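Murein peptide amidase A (Escherichia coli O157:H7, PDB 5HXD) probably hydrolyses the gamma-D-glutamyl-diaminopimelate amide bond of murein tripeptide as a zinc-dependent amidase of the M14 peptidase family in peptidoglycan breakdown. Local coordinates at residues I44-H49 against V57-A62; Y113-A118 against R122-L127; R99-A104 against Q139-L144. All coordinates share one frame; numbering follows the deposited sequence.

Contact 1: residues I44-H49 against V57-A62; sequences ILAGTH and VTLSCA
Leu59 of helix 53-65 packs on Ile44 and Ala46 in a small, wholly apolar contact between an inner strand of the main sheet and the helix that follows it, deep inside the subunit. Both methyl branches of the leucine do the touching. CD1 of Leu59 lies 3.9 Å from CG2 of Ile44, and CD2 of Leu59 bridges that same methyl and the CB of Ala46, the latter at 4.0 Å. Leu59 has CG anti to the backbone N (chi1 -176°), which sends the isobutyl group out from the helix toward the strand, where Met227 of helix 224-230 also packs on it. Ile44 answers with its short branch, CG2, set anti to its own N, and the two side chains meet at a slant. The helix runs at some distance from the strand, with 7.7 Å between the CA atoms of Ala46 and Leu59, and one leucine spans the gap. Strand 43-45, helix 53-65 and strand 74-76 form a beta-alpha-beta unit of the mixed sheet at the centre of this M14 peptidase. Ile44 pairs through its backbone with His74 and Val76 on one neighbouring strand, while Leu45, whose side chain points away from the helix, pairs with Val154 and Phe156 on the other. Beyond Ala46 the chain leads to His49, a predicted ligand of the catalytic zinc whose NE2 is hydrogen-bonded to Asp96, and on another side of the helix Ser60 OG is hydrogen-bonded to the backbone O of Leu86 of the second subunit.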
loop_
_atom_site.group_PDB
_atom_site.type_symbol
_atom_site.label_atom_id
_atom_site.label_comp_id
_atom_site.label_asym_id
_atom_site.label_seq_id
_atom_site.Cartn_x
_atom_site.Cartn_y
_atom_site.Cartn_z
ATOM N N ILE A 44 -2.377 17.413 5.098
ATOM C CA ILE A 44 -2.100 16.613 3.904
ATOM C C ILE A 44 -2.380 15.133 4.173
ATOM O O ILE A 44 -1.882 14.530 5.124
ATOM C CB ILE A 44 -0.655 16.821 3.400
ATOM C CG1 ILE A 44 -0.373 18.318 3.239
ATOM C CG2 ILE A 44 -0.452 16.125 2.056
ATOM C CD1 ILE A 44 1.088 18.692 3.380
ATOM N N LEU A 45 -3.194 14.559 3.305
ATOM C CA LEU A 45 -3.870 13.303 3.574
ATOM C C LEU A 45 -3.533 12.318 2.485
ATOM O O LEU A 45 -3.315 12.726 1.335
ATOM C CB LEU A 45 -5.385 13.532 3.606
ATOM C CG LEU A 45 -6.311 13.113 4.737
ATOM C CD1 LEU A 45 -5.816 13.596 6.075
ATOM C CD2 LEU A 45 -7.672 13.682 4.451
ATOM N N ALA A 46 -3.522 11.028 2.823
ATOM C CA ALA A 46 -3.353 9.999 1.813
ATOM C C ALA A 46 -3.921 8.651 2.240
ATOM O O ALA A 46 -4.289 8.449 3.398
ATOM C CB ALA A 46 -1.899 9.858 1.461
ATOM N N GLY A 47 -3.995 7.729 1.283
ATOM C CA GLY A 47 -4.449 6.382 1.561
ATOM C C GLY A 47 -5.876 6.230 2.054
ATOM O O GLY A 47 -6.188 5.257 2.750
ATOM N N THR A 48 -6.738 7.182 1.712
ATOM C CA THR A 48 -8.160 7.032 1.990
ATOM C C THR A 48 -8.643 5.690 1.448
ATOM O O THR A 48 -9.348 4.957 2.143
ATOM C CB THR A 48 -9.012 8.150 1.366
ATOM O OG1 THR A 48 -8.643 9.411 1.919
ATOM C CG2 THR A 48 -10.492 7.904 1.634
ATOM N N HIS A 49 -8.256 5.399 0.201
ATOM C CA HIS A 49 -8.508 4.114 -0.454
ATOM C C HIS A 49 -7.232 3.275 -0.437
ATOM O O HIS A 49 -6.199 3.722 -0.943
ATOM C CB HIS A 49 -8.965 4.323 -1.893
ATOM C CG HIS A 49 -10.300 4.990 -2.022
ATOM N ND1 HIS A 49 -10.611 5.830 -3.068
ATOM C CD2 HIS A 49 -11.411 4.917 -1.248
ATOM C CE1 HIS A 49 -11.856 6.254 -2.931
ATOM N NE2 HIS A 49 -12.361 5.714 -1.836
ATOM N N VAL A 57 3.290 6.366 -0.671
ATOM C CA VAL A 57 4.733 6.187 -0.640
ATOM C C VAL A 57 5.409 7.515 -0.956
ATOM O O VAL A 57 6.432 7.845 -0.374
ATOM C CB VAL A 57 5.198 5.107 -1.615
ATOM C CG1 VAL A 57 6.707 5.021 -1.626
ATOM C CG2 VAL A 57 4.589 3.768 -1.230
ATOM N N THR A 58 4.800 8.287 -1.852
ATOM C CA THR A 58 5.334 9.584 -2.249
ATOM C C THR A 58 5.338 10.572 -1.089
ATOM O O THR A 58 6.347 11.228 -0.823
ATOM C CB THR A 58 4.536 10.200 -3.399
ATOM O OG1 THR A 58 4.707 9.412 -4.579
ATOM C CG2 THR A 58 5.033 11.614 -3.670
ATOM N N LEU A 59 4.201 10.665 -0.406
ATOM C CA LEU A 59 4.078 11.509 0.781
ATOM C C LEU A 59 4.962 11.033 1.929
ATOM O O LEU A 59 5.507 11.849 2.659
ATOM C CB LEU A 59 2.621 11.576 1.241
ATOM C CG LEU A 59 2.340 12.500 2.427
ATOM C CD1 LEU A 59 2.806 13.911 2.119
ATOM C CD2 LEU A 59 0.853 12.476 2.767
ATOM N N SER A 60 5.102 9.718 2.089
ATOM C CA SER A 60 5.987 9.147 3.108
ATOM C C SER A 60 7.446 9.453 2.796
ATOM O O SER A 60 8.273 9.578 3.702
ATOM C CB SER A 60 5.790 7.628 3.218
ATOM O OG SER A 60 6.638 7.065 4.216
ATOM N N CYS A 61 7.754 9.560 1.500
ATOM C CA CYS A 61 9.110 9.871 1.049
ATOM C C CYS A 61 9.391 11.344 1.259
ATOM O O CYS A 61 10.464 11.725 1.727
ATOM C CB CYS A 61 9.304 9.503 -0.424
ATOM S SG CYS A 61 9.579 7.734 -0.719
ATOM N N ALA A 62 8.411 12.167 0.913
ATOM C CA ALA A 62 8.531 13.595 1.091
ATOM C C ALA A 62 8.668 13.933 2.561
ATOM O O ALA A 62 9.500 14.741 2.923
ATOM C CB ALA A 62 7.352 14.292 0.498
#

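Contact 2: residues Y113-A118 against R122-L127; sequences YRWNSA and RDVVLL
Backbone bonding joins Tyr113 to Val124 as an antiparallel hydrogen-bonded pair. Tyr113 N donates to Val124 O at 3.1 Å, while the return bond from Val124 N to Tyr113 O is weak at 3.3 Å. Asp123 and Val124 both face Tyr113, which makes a classic beta bulge. CH-pi and apolar packing carry the side-chain part: Val124 CB sits over one face of the tyrosine ring, 3.9 Å from its centroid, and Leu126 CG comes to the ring edge, 3.5 Å from Tyr113 CE2. Tyr113 CG stands between its own N and carbonyl carbon (chi1 68°), which swings the ring across the neighbouring strand. A methyl of the same valine, CG2 of Val124, meets the edge of the Trp115 indole, 3.9 Å from CE3. Among the charged chains, Arg122 CG lies over one face of the Arg114 guanidinium. Arg114 NH1 is hydrogen-bonded to Ala119 O, and Arg122 makes a cation-pi contact with Tyr189. Across the dimer interface, Asp123 forms a salt bridge with Arg7 of the second subunit, and Arg10 of that subunit makes a cation-pi contact with Trp115. The whole is a bulged beta hairpin of strands 110-114 and 122-127, built into the homodimer interface.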
loop_
_atom_site.group_PDB
_atom_site.type_symbol
_atom_site.label_atom_id
_atom_site.label_comp_id
_atom_site.label_asym_id
_atom_site.label_seq_id
_atom_site.Cartn_x
_atom_site.Cartn_y
_atom_site.Cartn_z
ATOM N N TYR A 113 -17.496 1.562 -7.769
ATOM C CA TYR A 113 -16.284 2.173 -8.278
ATOM C C TYR A 113 -15.864 1.474 -9.574
ATOM O O TYR A 113 -16.454 0.461 -9.970
ATOM C CB TYR A 113 -15.166 2.142 -7.214
ATOM C CG TYR A 113 -14.589 0.776 -6.843
ATOM C CD1 TYR A 113 -13.444 0.296 -7.454
ATOM C CD2 TYR A 113 -15.173 -0.015 -5.857
ATOM C CE1 TYR A 113 -12.913 -0.927 -7.118
ATOM C CE2 TYR A 113 -14.641 -1.245 -5.512
ATOM C CZ TYR A 113 -13.512 -1.699 -6.151
ATOM O OH TYR A 113 -12.955 -2.933 -5.833
ATOM N N ARG A 114 -14.867 2.024 -10.252
ATOM C CA ARG A 114 -14.380 1.436 -11.496
ATOM C C ARG A 114 -13.280 0.433 -11.181
ATOM O O ARG A 114 -12.336 0.777 -10.477
ATOM C CB ARG A 114 -13.862 2.526 -12.437
ATOM C CG ARG A 114 -13.539 2.062 -13.838
ATOM C CD ARG A 114 -12.869 3.178 -14.632
ATOM N NE ARG A 114 -13.743 4.334 -14.704
ATOM C CZ ARG A 114 -14.688 4.482 -15.622
ATOM N NH1 ARG A 114 -14.856 3.539 -16.542
ATOM N NH2 ARG A 114 -15.466 5.560 -15.617
ATOM N N TRP A 115 -13.418 -0.801 -11.675
ATOM C CA TRP A 115 -12.427 -1.857 -11.436
ATOM C C TRP A 115 -11.015 -1.299 -11.645
ATOM O O TRP A 115 -10.165 -1.373 -10.761
ATOM C CB TRP A 115 -12.686 -3.059 -12.354
ATOM C CG TRP A 115 -11.724 -4.213 -12.177
ATOM C CD1 TRP A 115 -10.821 -4.681 -13.093
ATOM C CD2 TRP A 115 -11.578 -5.042 -11.011
ATOM N NE1 TRP A 115 -10.125 -5.743 -12.569
ATOM C CE2 TRP A 115 -10.574 -5.990 -11.294
ATOM C CE3 TRP A 115 -12.200 -5.075 -9.752
ATOM C CZ2 TRP A 115 -10.175 -6.957 -10.366
ATOM C CZ3 TRP A 115 -11.795 -6.034 -8.829
ATOM C CH2 TRP A 115 -10.795 -6.961 -9.144
ATOM N N ASN A 116 -10.790 -0.699 -12.808
ATOM C CA ASN A 116 -9.557 0.033 -13.092
ATOM C C ASN A 116 -9.787 0.907 -14.301
ATOM O O ASN A 116 -10.862 0.850 -14.882
ATOM C CB ASN A 116 -8.370 -0.908 -13.324
ATOM C CG ASN A 116 -8.611 -1.951 -14.422
ATOM O OD1 ASN A 116 -9.435 -1.798 -15.320
ATOM N ND2 ASN A 116 -7.849 -3.011 -14.351
ATOM N N SER A 117 -8.777 1.680 -14.698
ATOM C CA SER A 117 -8.890 2.603 -15.839
ATOM C C SER A 117 -9.264 1.908 -17.152
ATOM O O SER A 117 -9.857 2.518 -18.048
ATOM C CB SER A 117 -7.586 3.366 -16.040
ATOM O OG SER A 117 -6.561 2.486 -16.452
ATOM N N ALA A 118 -8.923 0.625 -17.252
ATOM C CA ALA A 118 -9.303 -0.203 -18.399
ATOM C C ALA A 118 -10.812 -0.441 -18.473
ATOM O O ALA A 118 -11.396 -0.320 -19.541
ATOM C CB ALA A 118 -8.568 -1.537 -18.354
ATOM N N ARG A 122 -18.428 1.642 -14.123
ATOM C CA ARG A 122 -18.290 1.509 -12.683
ATOM C C ARG A 122 -19.349 0.514 -12.230
ATOM O O ARG A 122 -20.541 0.820 -12.259
ATOM C CB ARG A 122 -18.471 2.865 -11.976
ATOM C CG ARG A 122 -17.447 3.940 -12.367
ATOM C CD ARG A 122 -17.991 5.370 -12.190
ATOM N NE ARG A 122 -18.166 5.768 -10.793
ATOM C CZ ARG A 122 -19.305 6.228 -10.278
ATOM N NH1 ARG A 122 -20.390 6.352 -11.041
ATOM N NH2 ARG A 122 -19.361 6.563 -8.991
ATOM N N ASP A 123 -18.932 -0.687 -11.840
ATOM C CA ASP A 123 -19.904 -1.706 -11.478
ATOM C C ASP A 123 -19.503 -2.515 -10.245
ATOM O O ASP A 123 -20.305 -3.306 -9.738
ATOM C CB ASP A 123 -20.174 -2.647 -12.671
ATOM C CG ASP A 123 -18.909 -3.090 -13.388
ATOM O OD1 ASP A 123 -17.818 -3.030 -12.777
ATOM O OD2 ASP A 123 -19.013 -3.511 -14.568
ATOM N N VAL A 124 -18.287 -2.313 -9.749
ATOM C CA VAL A 124 -17.860 -2.997 -8.531
ATOM C C VAL A 124 -18.516 -2.418 -7.276
ATOM O O VAL A 124 -18.275 -1.268 -6.900
ATOM C CB VAL A 124 -16.353 -2.936 -8.357
ATOM C CG1 VAL A 124 -15.936 -3.891 -7.245
ATOM C CG2 VAL A 124 -15.664 -3.278 -9.675
ATOM N N VAL A 125 -19.329 -3.239 -6.617
ATOM C CA VAL A 125 -20.146 -2.783 -5.493
ATOM C C VAL A 125 -19.366 -2.688 -4.170
ATOM O O VAL A 125 -18.581 -3.580 -3.825
ATOM C CB VAL A 125 -21.385 -3.711 -5.310
ATOM C CG1 VAL A 125 -22.142 -3.390 -4.017
ATOM C CG2 VAL A 125 -22.312 -3.585 -6.496
ATOM N N LEU A 126 -19.577 -1.578 -3.457
ATOM C CA LEU A 126 -19.101 -1.414 -2.084
ATOM C C LEU A 126 -20.231 -0.913 -1.199
ATOM O O LEU A 126 -21.277 -0.503 -1.693
ATOM C CB LEU A 126 -17.913 -0.451 -2.022
ATOM C CG LEU A 126 -16.567 -0.906 -2.605
ATOM C CD1 LEU A 126 -15.466 0.111 -2.341
ATOM C CD2 LEU A 126 -16.174 -2.254 -2.052
ATOM N N LEU A 127 -20.018 -0.946 0.110
ATOM C CA LEU A 127 -20.997 -0.417 1.070
ATOM C C LEU A 127 -20.703 1.053 1.553
ATOM O O LEU A 127 -19.548 1.497 1.605
ATOM C CB LEU A 127 -21.077 -1.366 2.275
ATOM C CG LEU A 127 -21.563 -2.812 2.097
ATOM C CD1 LEU A 127 -21.486 -3.512 3.418
ATOM C CD2 LEU A 127 -22.986 -2.850 1.612
#

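Contact 3: residues R99-A104 against Q139-L144; sequences RNFPAA and QALCQL
With chi1 at -75°, Phe101 sets CG anti to its carbonyl carbon and carries the ring from the loop toward helix 136-148; Cys142 has the matching torsion (-80°), and its sulfur leans out to the rim of that ring. The sulfur-aromatic contact is an edge one: SG of Cys142 is 4.9 Å from the centroid of the Phe101 ring and 74° off its normal, and its nearest ring atom is CD1 of Phe101, at 3.7 Å. Farther round the same rim, Leu141 CD2 touches Phe101 CZ at 4.0 Å, also near the ring plane, the two side chains meeting at an angle. The sulfur and the methyl, from consecutive helix residues, thus flank CE1. Pro102 adds a second apolar surface, with its CD 4.1 Å from SG of Cys142, placing the sulfur against both aromatic ring and pyrrolidine. The contact is purely side-chain packing between a loop and a helix. Just before the phenylalanine, Asn100 ties the loop to the start of helix 136-148: OD1 is hydrogen-bonded to Glu135 N and Thr138 OG1. Helix 195-201 closes around the same cluster, Phe195 meeting the Phe101 ring edge-to-face and Trp198 packing on Phe101, Pro102 and Cys142. Tyr20 of strand 18-22 touches Leu141 from the small two-stranded sheet; together these contacts place helix 136-148 among this sheet, the 99-104 loop and helix 195-201.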
loop_
_atom_site.group_PDB
_atom_site.type_symbol
_atom_site.label_atom_id
_atom_site.label_comp_id
_atom_site.label_asym_id
_atom_site.label_seq_id
_atom_site.Cartn_x
_atom_site.Cartn_y
_atom_site.Cartn_z
ATOM N N ARG A 99 -17.412 7.278 0.941
ATOM C CA ARG A 99 -18.862 7.429 0.848
ATOM C C ARG A 99 -19.420 7.346 2.252
ATOM O O ARG A 99 -20.636 7.372 2.442
ATOM C CB ARG A 99 -19.518 6.359 -0.045
ATOM C CG ARG A 99 -19.024 6.308 -1.477
ATOM C CD ARG A 99 -19.384 7.558 -2.240
ATOM N NE ARG A 99 -18.897 7.510 -3.606
ATOM C CZ ARG A 99 -17.645 7.775 -3.972
ATOM N NH1 ARG A 99 -16.730 8.110 -3.066
ATOM N NH2 ARG A 99 -17.303 7.682 -5.253
ATOM N N ASN A 100 -18.519 7.259 3.230
ATOM C CA ASN A 100 -18.879 7.062 4.638
ATOM C C ASN A 100 -18.866 8.326 5.550
ATOM O O ASN A 100 -19.130 8.229 6.749
ATOM C CB ASN A 100 -17.945 5.997 5.234
ATOM C CG ASN A 100 -18.511 5.343 6.492
ATOM O OD1 ASN A 100 -17.861 5.329 7.545
ATOM N ND2 ASN A 100 -19.727 4.801 6.389
ATOM N N PHE A 101 -18.572 9.506 5.014
ATOM C CA PHE A 101 -18.463 10.679 5.875
ATOM C C PHE A 101 -19.834 11.291 6.164
ATOM O O PHE A 101 -20.663 11.440 5.258
ATOM C CB PHE A 101 -17.516 11.717 5.258
ATOM C CG PHE A 101 -16.065 11.351 5.378
ATOM C CD1 PHE A 101 -15.295 11.854 6.419
ATOM C CD2 PHE A 101 -15.473 10.490 4.469
ATOM C CE1 PHE A 101 -13.950 11.516 6.558
ATOM C CE2 PHE A 101 -14.127 10.145 4.594
ATOM C CZ PHE A 101 -13.363 10.667 5.652
ATOM N N PRO A 102 -20.074 11.660 7.439
ATOM C CA PRO A 102 -21.365 12.177 7.913
ATOM C C PRO A 102 -21.773 13.532 7.308
ATOM O O PRO A 102 -22.475 14.300 7.961
ATOM C CB PRO A 102 -21.152 12.304 9.421
ATOM C CG PRO A 102 -19.678 12.463 9.577
ATOM C CD PRO A 102 -19.085 11.578 8.529
ATOM N N ALA A 103 -21.350 13.801 6.077
ATOM C CA ALA A 103 -21.878 14.904 5.281
ATOM C C ALA A 103 -23.403 14.847 5.176
ATOM O O ALA A 103 -24.014 13.805 5.434
ATOM C CB ALA A 103 -21.262 14.885 3.896
ATOM N N ALA A 104 -24.026 15.962 4.801
ATOM C CA ALA A 104 -25.482 15.977 4.691
ATOM C C ALA A 104 -25.943 15.033 3.570
ATOM O O ALA A 104 -26.984 14.383 3.684
ATOM C CB ALA A 104 -25.999 17.392 4.461
ATOM N N GLN A 139 -14.623 8.152 11.687
ATOM C CA GLN A 139 -14.816 8.896 12.912
ATOM C C GLN A 139 -13.515 9.486 13.403
ATOM O O GLN A 139 -13.467 10.659 13.758
ATOM C CB GLN A 139 -15.452 8.004 13.976
ATOM C CG GLN A 139 -16.942 7.803 13.710
ATOM C CD GLN A 139 -17.509 6.533 14.326
ATOM O OE1 GLN A 139 -16.934 5.967 15.259
ATOM N NE2 GLN A 139 -18.651 6.082 13.805
ATOM N N ALA A 140 -12.462 8.679 13.396
ATOM C CA ALA A 140 -11.180 9.113 13.917
ATOM C C ALA A 140 -10.653 10.322 13.158
ATOM O O ALA A 140 -10.188 11.285 13.767
ATOM C CB ALA A 140 -10.195 8.001 13.870
ATOM N N LEU A 141 -10.727 10.276 11.835
ATOM C CA LEU A 141 -10.272 11.414 11.051
ATOM C C LEU A 141 -11.151 12.639 11.296
ATOM O O LEU A 141 -10.645 13.740 11.353
ATOM C CB LEU A 141 -10.250 11.090 9.554
ATOM C CG LEU A 141 -9.594 12.190 8.705
ATOM C CD1 LEU A 141 -8.095 12.219 8.934
ATOM C CD2 LEU A 141 -9.910 12.053 7.228
ATOM N N CYS A 142 -12.462 12.443 11.422
ATOM C CA CYS A 142 -13.397 13.540 11.655
ATOM C C CYS A 142 -13.124 14.282 12.957
ATOM O O CYS A 142 -13.288 15.512 13.026
ATOM C CB CYS A 142 -14.835 13.031 11.665
ATOM S SG CYS A 142 -15.517 12.781 10.037
ATOM N N GLN A 143 -12.717 13.538 13.985
ATOM C CA GLN A 143 -12.419 14.134 15.277
ATOM C C GLN A 143 -11.054 14.824 15.295
ATOM O O GLN A 143 -10.893 15.891 15.913
ATOM C CB GLN A 143 -12.511 13.088 16.386
ATOM C CG GLN A 143 -13.948 12.802 16.816
ATOM C CD GLN A 143 -14.805 14.081 16.937
ATOM O OE1 GLN A 143 -14.381 15.087 17.536
ATOM N NE2 GLN A 143 -16.013 14.046 16.354
ATOM N N LEU A 144 -10.084 14.212 14.620
ATOM C CA LEU A 144 -8.782 14.824 14.384
ATOM C C LEU A 144 -8.955 16.227 13.795
ATOM O O LEU A 144 -8.413 17.197 14.321
ATOM C CB LEU A 144 -7.942 13.947 13.441
ATOM C CG LEU A 144 -6.528 14.394 13.055
ATOM C CD1 LEU A 144 -5.537 14.119 14.171
ATOM C CD2 LEU A 144 -6.086 13.722 11.772
#

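Overall arrangement
Contacts 1 and 3 are buried and apolar, whereas contact 2 is partly buried and its centre lies about 20 Å from the centre of the chain. Contact 1 unites strand and helix, contact 3 loop and helix, and contact 2 two strands, the one case with backbone hydrogen bonds across its segments. Leu45 CD1 of contact 1 meets Leu141 CD1 of contact 3 at 3.9 Å, linking helix 136-148 to the central sheet on the side away from Leu59. Contact 2 is nested in the chain between the segments of contact 3. Contacts 1 and 2 both reach the second subunit; contact 3 does not. Charged side chains touch across the segments only in contact 2, where Asp123 also turns to the second subunit.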